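Local structure of dihydrodipicolinate synthase (Agrobacterium tumefaciens, 3B4U) at residues 12-17 against 262-267; 134-140 against 164-170. The protein probably catalyses the aldol-type condensation of pyruvate with aspartate semialdehyde in lysine biosynthesis, as other dihydrodipicolinate synthases do. All coordinates share one frame; numbering follows the deposited sequence.

Overall arrangement
From the N terminus, the chain forms barrel strand 6-10 and enters the loop holding 12-17, the first half of contact 1. It then winds through the alternating strands and helices of the TIM barrel. Midway, contact 2 pairs neighbouring strands 136-140 and 165-170, closing a short beta-alpha-beta loop over helices 142-145 and 151-160. The remaining strands and helix 246-258 follow before 262-267 returns to the first loop, completing contact 1 across 244 intervening residues. Contact 2 falls within the span of contact 1. Their centres lie about 28 Å apart on opposite sides of the chain's centre: contact 2 joins barrel strands, contact 1 ties the loop after the first strand to that between helices 246-258 and 275-289.

Contact 1: 12-17 against 262-267; sequences TTPFKT and IWSDVR
Pro-14 and Phe-15 meet Trp-263 and Arg-267 in a loop-to-loop contact at the C-terminal end of the first strand of the TIM barrel, where the loop before helix 23-35 packs on the one joining helices 246-258 and 275-289. No direct hydrogen bond crosses it; ring faces and bridging waters do the work. Pro-14 lays its CB over the six-membered ring of Trp-263 as a CH-pi contact, 3.8 Å from the centroid and 23° off the normal. Ile-262 CG2 covers the same indole face beside it, while Thr-12 OG1 approaches Trp-263 CZ3 obliquely at 3.3 Å. Lys-251 of helix 246-258 reaches in between the loops and hydrogen-bonds to both Thr-13 O and Asp-265 O.

The Phe-15 ring is sandwiched. Thr-13 O sits above one face, and Arg-267 CB packs on the other at 4.2 Å from the centroid. The bend of the arginine at chi3 (-85°) lays its guanidinium over the CE1 rim of the ring, flat side toward Phe-15 CE1, which lies 3.4 Å from Arg-267 NE; the planes are 27° apart. Glu-57 holds Arg-267 NH1 in a salt bridge, and Gly-19 O takes NH2. Asp-265 O adds an in-plane contact at the ring edge.

One water accepts from Phe-15 N at 2.9 Å and donates to Ile-262 O and to Asp-265 O, fastening the two backbones. Asp-265 OD2 gathers further waters, one of them 2.7 Å from Lys-16 O and 2.8 Å from Asp-265 OD2. The loops are thus joined by aliphatic carbons on aromatic faces and by solvent: an inner water links the backbones, and one carboxylate oxygen reaches 12-17 through water alone.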
loop_
_atom_site.group_PDB
_atom_site.type_symbol
_atom_site.label_atom_id
_atom_site.label_comp_id
_atom_site.label_asym_id
_atom_site.label_seq_id
_atom_site.Cartn_x
_atom_site.Cartn_y
_atom_site.Cartn_z
ATOM N N THR B 12 9.348 5.427 -16.729
ATOM C CA THR B 12 10.325 5.223 -15.670
ATOM C C THR B 12 10.698 6.566 -15.027
ATOM O O THR B 12 10.703 7.614 -15.675
ATOM C CB THR B 12 11.559 4.514 -16.259
ATOM O OG1 THR B 12 11.942 5.125 -17.501
ATOM C CG2 THR B 12 11.266 3.043 -16.525
ATOM N N THR B 13 11.051 6.479 -13.747
ATOM C CA THR B 13 11.403 7.640 -12.942
ATOM C C THR B 13 12.893 7.567 -12.666
ATOM O O THR B 13 13.335 6.614 -12.023
ATOM C CB THR B 13 10.630 7.657 -11.625
ATOM O OG1 THR B 13 9.217 7.664 -11.889
ATOM C CG2 THR B 13 10.980 8.886 -10.794
ATOM N N PRO B 14 13.688 8.555 -13.124
ATOM C CA PRO B 14 15.124 8.533 -12.897
ATOM C C PRO B 14 15.485 9.179 -11.575
ATOM O O PRO B 14 14.954 10.228 -11.239
ATOM C CB PRO B 14 15.678 9.342 -14.077
ATOM C CG PRO B 14 14.605 10.365 -14.365
ATOM C CD PRO B 14 13.285 9.701 -13.949
ATOM N N PHE B 15 16.423 8.568 -10.858
ATOM C CA PHE B 15 16.920 9.083 -9.585
ATOM C C PHE B 15 18.402 9.433 -9.671
ATOM O O PHE B 15 19.189 8.696 -10.239
ATOM C CB PHE B 15 16.726 8.070 -8.462
ATOM C CG PHE B 15 15.320 7.597 -8.352
ATOM C CD1 PHE B 15 14.319 8.441 -7.871
ATOM C CD2 PHE B 15 14.969 6.310 -8.748
ATOM C CE1 PHE B 15 12.986 8.014 -7.797
ATOM C CE2 PHE B 15 13.663 5.893 -8.668
ATOM C CZ PHE B 15 12.675 6.742 -8.199
ATOM N N LYS B 16 18.761 10.554 -9.055
ATOM C CA LYS B 16 20.178 10.928 -8.882
ATOM C C LYS B 16 20.830 10.067 -7.832
ATOM O O LYS B 16 20.167 9.343 -7.121
ATOM C CB LYS B 16 20.256 12.373 -8.436
ATOM C CG LYS B 16 19.663 13.333 -9.426
ATOM C CD LYS B 16 19.918 14.777 -9.005
ATOM C CE LYS B 16 19.138 15.716 -9.873
ATOM N NZ LYS B 16 19.674 15.700 -11.259
ATOM N N THR B 17 22.167 10.143 -7.730
ATOM C CA THR B 17 22.908 9.343 -6.758
ATOM C C THR B 17 22.443 9.611 -5.349
ATOM O O THR B 17 22.392 8.675 -4.546
ATOM C CB THR B 17 24.425 9.593 -6.843
ATOM O OG1 THR B 17 24.852 9.345 -8.189
ATOM C CG2 THR B 17 25.195 8.672 -5.870
ATOM N N ILE B 262 21.859 7.156 -15.948
ATOM C CA ILE B 262 21.008 7.502 -14.799
ATOM C C ILE B 262 19.997 6.403 -14.449
ATOM O O ILE B 262 19.681 6.189 -13.283
ATOM C CB ILE B 262 20.314 8.863 -15.027
ATOM C CG1 ILE B 262 19.726 9.460 -13.731
ATOM C CG2 ILE B 262 19.244 8.781 -16.099
ATOM C CD1 ILE B 262 20.721 10.274 -12.980
ATOM N N TRP B 263 19.522 5.651 -15.437
ATOM C CA TRP B 263 18.377 4.769 -15.241
ATOM C C TRP B 263 18.688 3.577 -14.402
ATOM O O TRP B 263 17.751 2.986 -13.904
ATOM C CB TRP B 263 17.804 4.343 -16.591
ATOM C CG TRP B 263 17.409 5.520 -17.368
ATOM C CD1 TRP B 263 18.116 6.104 -18.365
ATOM C CD2 TRP B 263 16.242 6.334 -17.159
ATOM N NE1 TRP B 263 17.478 7.226 -18.798
ATOM C CE2 TRP B 263 16.319 7.395 -18.069
ATOM C CE3 TRP B 263 15.123 6.252 -16.304
ATOM C CZ2 TRP B 263 15.340 8.381 -18.132
ATOM C CZ3 TRP B 263 14.158 7.229 -16.365
ATOM C CH2 TRP B 263 14.253 8.275 -17.282
ATOM N N SER B 264 19.984 3.291 -14.182
ATOM C CA SER B 264 20.435 2.153 -13.382
ATOM C C SER B 264 19.702 2.141 -12.055
ATOM O O SER B 264 18.995 1.141 -11.726
ATOM C CB SER B 264 21.981 2.115 -13.254
ATOM O OG SER B 264 22.510 3.379 -12.899
ATOM N N ASP B 265 19.798 3.288 -11.396
ATOM C CA ASP B 265 19.390 3.447 -10.021
ATOM C C ASP B 265 17.883 3.269 -9.834
ATOM O O ASP B 265 17.066 3.797 -10.605
ATOM C CB ASP B 265 19.825 4.817 -9.474
ATOM C CG ASP B 265 21.300 4.874 -9.099
ATOM O OD1 ASP B 265 21.963 3.829 -9.173
ATOM O OD2 ASP B 265 21.763 5.981 -8.770
ATOM N N VAL B 266 17.537 2.532 -8.789
ATOM C CA VAL B 266 16.164 2.359 -8.374
ATOM C C VAL B 266 16.040 2.802 -6.947
ATOM O O VAL B 266 17.029 2.895 -6.214
ATOM C CB VAL B 266 15.694 0.885 -8.503
ATOM C CG1 VAL B 266 15.627 0.482 -9.986
ATOM C CG2 VAL B 266 16.568 -0.074 -7.696
ATOM N N ARG B 267 14.828 3.058 -6.515
ATOM C CA ARG B 267 14.570 3.450 -5.149
ATOM C C ARG B 267 14.224 2.235 -4.313
ATOM O O ARG B 267 13.510 1.329 -4.737
ATOM C CB ARG B 267 13.428 4.483 -5.102
ATOM C CG ARG B 267 13.132 5.152 -3.823
ATOM C CD ARG B 267 12.345 6.438 -4.080
ATOM N NE ARG B 267 13.066 7.681 -4.400
ATOM C CZ ARG B 267 12.436 8.875 -4.476
ATOM N NH1 ARG B 267 11.125 8.916 -4.352
ATOM N NH2 ARG B 267 13.073 10.023 -4.691
HETATM O O HOH W 1 17.253 6.069 -12.064
HETATM O O HOH W 2 21.746 7.836 -10.501
HETATM O O HOH W 3 19.890 6.698 -6.772
HETATM O O HOH W 4 22.183 5.821 -5.405
HETATM O O HOH W 5 24.391 7.188 -9.362
#

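Contact 2: 134-140 against 164-170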
loop_
_atom_site.group_PDB
_atom_site.type_symbol
_atom_site.label_atom_id
_atom_site.label_comp_id
_atom_site.label_asym_id
_atom_site.label_seq_id
_atom_site.Cartn_x
_atom_site.Cartn_y
_atom_site.Cartn_z
ATOM N N ARG B 134 -13.642 12.557 -13.599
ATOM C CA ARG B 134 -13.734 12.170 -15.008
ATOM C C ARG B 134 -12.554 11.238 -15.273
ATOM O O ARG B 134 -11.552 11.307 -14.568
ATOM C CB ARG B 134 -13.630 13.383 -15.953
ATOM C CG ARG B 134 -12.355 14.183 -15.752
ATOM C CD ARG B 134 -12.197 15.343 -16.737
ATOM N NE ARG B 134 -10.955 16.069 -16.506
ATOM C CZ ARG B 134 -9.749 15.703 -16.944
ATOM N NH1 ARG B 134 -9.586 14.616 -17.691
ATOM N NH2 ARG B 134 -8.699 16.387 -16.549
ATOM N N ASP B 135 -12.665 10.413 -16.307
ATOM C CA ASP B 135 -11.473 9.862 -16.977
ATOM C C ASP B 135 -10.621 9.000 -16.084
ATOM O O ASP B 135 -9.401 9.002 -16.186
ATOM C CB ASP B 135 -10.703 10.992 -17.670
ATOM C CG ASP B 135 -11.561 11.703 -18.713
ATOM O OD1 ASP B 135 -12.374 11.007 -19.352
ATOM O OD2 ASP B 135 -11.415 12.920 -18.894
ATOM N N ILE B 136 -11.275 8.214 -15.242
ATOM C CA ILE B 136 -10.595 7.269 -14.367
ATOM C C ILE B 136 -10.467 5.919 -15.067
ATOM O O ILE B 136 -11.477 5.340 -15.505
ATOM C CB ILE B 136 -11.374 7.055 -13.064
ATOM C CG1 ILE B 136 -11.724 8.372 -12.367
ATOM C CG2 ILE B 136 -10.612 6.134 -12.137
ATOM C CD1 ILE B 136 -10.622 9.165 -11.979
ATOM N N LEU B 137 -9.226 5.454 -15.149
ATOM C CA LEU B 137 -8.905 4.117 -15.627
ATOM C C LEU B 137 -8.622 3.267 -14.409
ATOM O O LEU B 137 -7.670 3.530 -13.662
ATOM C CB LEU B 137 -7.647 4.154 -16.500
ATOM C CG LEU B 137 -7.719 5.134 -17.669
ATOM C CD1 LEU B 137 -6.332 5.268 -18.320
ATOM C CD2 LEU B 137 -8.777 4.726 -18.681
ATOM N N VAL B 138 -9.433 2.249 -14.119
ATOM C CA VAL B 138 -9.191 1.430 -12.941
ATOM C C VAL B 138 -8.132 0.382 -13.263
ATOM O O VAL B 138 -8.101 -0.202 -14.341
ATOM C CB VAL B 138 -10.510 0.837 -12.385
ATOM C CG1 VAL B 138 -11.399 1.973 -11.896
ATOM C CG2 VAL B 138 -11.211 -0.062 -13.366
ATOM N N TYR B 139 -7.257 0.150 -12.291
ATOM C CA TYR B 139 -6.005 -0.599 -12.543
ATOM C C TYR B 139 -6.088 -1.997 -11.951
ATOM O O TYR B 139 -6.110 -2.168 -10.736
ATOM C CB TYR B 139 -4.844 0.196 -11.935
ATOM C CG TYR B 139 -3.447 -0.204 -12.315
ATOM C CD1 TYR B 139 -3.139 -1.083 -13.352
ATOM C CD2 TYR B 139 -2.381 0.360 -11.617
ATOM C CE1 TYR B 139 -1.801 -1.365 -13.680
ATOM C CE2 TYR B 139 -1.066 0.119 -11.962
ATOM C CZ TYR B 139 -0.793 -0.739 -12.998
ATOM O OH TYR B 139 0.525 -1.011 -13.288
ATOM N N ASN B 140 -6.153 -2.984 -12.838
ATOM C CA ASN B 140 -6.232 -4.382 -12.465
ATOM C C ASN B 140 -4.863 -5.037 -12.605
ATOM O O ASN B 140 -4.465 -5.463 -13.689
ATOM C CB ASN B 140 -7.249 -5.106 -13.362
ATOM C CG ASN B 140 -7.486 -6.526 -12.924
ATOM O OD1 ASN B 140 -7.684 -6.778 -11.755
ATOM N ND2 ASN B 140 -7.506 -7.467 -13.873
ATOM N N ILE B 164 -17.051 8.802 -15.597
ATOM C CA ILE B 164 -16.066 8.844 -14.526
ATOM C C ILE B 164 -15.165 7.620 -14.693
ATOM O O ILE B 164 -13.955 7.756 -14.838
ATOM C CB ILE B 164 -16.710 8.929 -13.141
ATOM C CG1 ILE B 164 -17.519 10.246 -12.984
ATOM C CG2 ILE B 164 -15.616 8.821 -12.075
ATOM C CD1 ILE B 164 -18.434 10.195 -11.793
ATOM N N VAL B 165 -15.733 6.436 -14.690
ATOM C CA VAL B 165 -14.960 5.225 -14.989
ATOM C C VAL B 165 -14.987 5.035 -16.505
ATOM O O VAL B 165 -16.037 4.697 -17.082
ATOM C CB VAL B 165 -15.490 4.009 -14.252
ATOM C CG1 VAL B 165 -14.752 2.735 -14.718
ATOM C CG2 VAL B 165 -15.311 4.225 -12.749
ATOM N N THR B 166 -13.863 5.340 -17.150
ATOM C CA THR B 166 -13.775 5.384 -18.580
ATOM C C THR B 166 -12.932 4.263 -19.181
ATOM O O THR B 166 -12.861 4.141 -20.399
ATOM C CB THR B 166 -13.280 6.739 -19.092
ATOM O OG1 THR B 166 -11.945 6.940 -18.617
ATOM C CG2 THR B 166 -14.184 7.889 -18.625
ATOM N N GLY B 167 -12.309 3.442 -18.345
ATOM C CA GLY B 167 -11.482 2.385 -18.871
ATOM C C GLY B 167 -10.919 1.539 -17.762
ATOM O O GLY B 167 -11.147 1.768 -16.571
ATOM N N VAL B 168 -10.199 0.512 -18.217
ATOM C CA VAL B 168 -9.571 -0.469 -17.362
ATOM C C VAL B 168 -8.171 -0.715 -17.895
ATOM O O VAL B 168 -8.026 -1.011 -19.080
ATOM C CB VAL B 168 -10.331 -1.808 -17.362
ATOM C CG1 VAL B 168 -9.648 -2.822 -16.399
ATOM C CG2 VAL B 168 -11.789 -1.635 -16.950
ATOM N N LYS B 169 -7.160 -0.655 -17.027
ATOM C CA LYS B 169 -5.847 -1.177 -17.386
ATOM C C LYS B 169 -5.776 -2.580 -16.831
ATOM O O LYS B 169 -5.664 -2.791 -15.620
ATOM C CB LYS B 169 -4.727 -0.299 -16.819
ATOM C CG LYS B 169 -3.337 -0.856 -17.096
ATOM C CD LYS B 169 -3.004 -0.970 -18.574
ATOM C CE LYS B 169 -1.647 -1.574 -18.818
ATOM N NZ LYS B 169 -1.369 -1.605 -20.302
ATOM N N ASP B 170 -5.896 -3.563 -17.733
ATOM C CA ASP B 170 -5.925 -4.937 -17.345
ATOM C C ASP B 170 -4.550 -5.525 -17.519
ATOM O O ASP B 170 -4.149 -5.881 -18.627
ATOM C CB ASP B 170 -6.948 -5.718 -18.182
ATOM C CG ASP B 170 -7.003 -7.168 -17.811
ATOM O OD1 ASP B 170 -6.431 -7.547 -16.775
ATOM O OD2 ASP B 170 -7.632 -7.929 -18.570
#
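Ile-136 to Asn-140 and Val-165 to Asp-170 are adjacent parallel strands of the TIM barrel, joined by a beta-alpha-beta crossover; their axes approach to 4.4 Å at a crossing angle of -23°. Thr-166 is the extra residue of a beta bulge, opposite the step from Ile-136 to Leu-137, and Asp-135 has a left-handed backbone conformation. Here Thr-166 leans over Asp-135: OG1 rests 3.4 Å from Asp-135 CA, and CG2 touches the OD1 side of the carboxylate, whose OD2 is held by Arg-134 in a salt bridge.

Gly-167 makes the hollow. Lacking a side chain, it leaves a notch on the barrel's inner face that Leu-137 fills, its CD2 lying 3.6 Å from Gly-167 CA. Further along, Lys-169 runs alongside Tyr-139 and presses CG on the ring's CD1 at 3.8 Å. The lysine, bent at chi2 (62°), then leads away until NZ donates to Ile-210 O. Lys-169 stands where relatives carry the Schiff-base lysine; Tyr-139, its OH bonded to Thr-46 OG1 and its ring packed on Tyr-109 of the second subunit, probably matches their tyrosine-threonine-tyrosine relay.

Toward the surrounding helices the face is aliphatic up to Val-138 and Val-168. Ile-136 CG1 lies beside Ile-164 CG2 at 3.9 Å, and Val-138 CG2 meets Val-168 CG2 at 4.0 Å; Phe-122, Phe-126 and Leu-181 cover this row. The face ends in a polar pair, Asn-140 and Asp-170, side by side with planes 39° apart. Asn-140 OD1 accepts from Leu-149 N, and Asp-170 bonds Ser-172 through OD1 and Thr-178 through OD2. Asn-140 ND2 donates in its own amide plane to Asp-170 OD1 at 3.1 Å, meeting that oxygen from above the carboxylate plane.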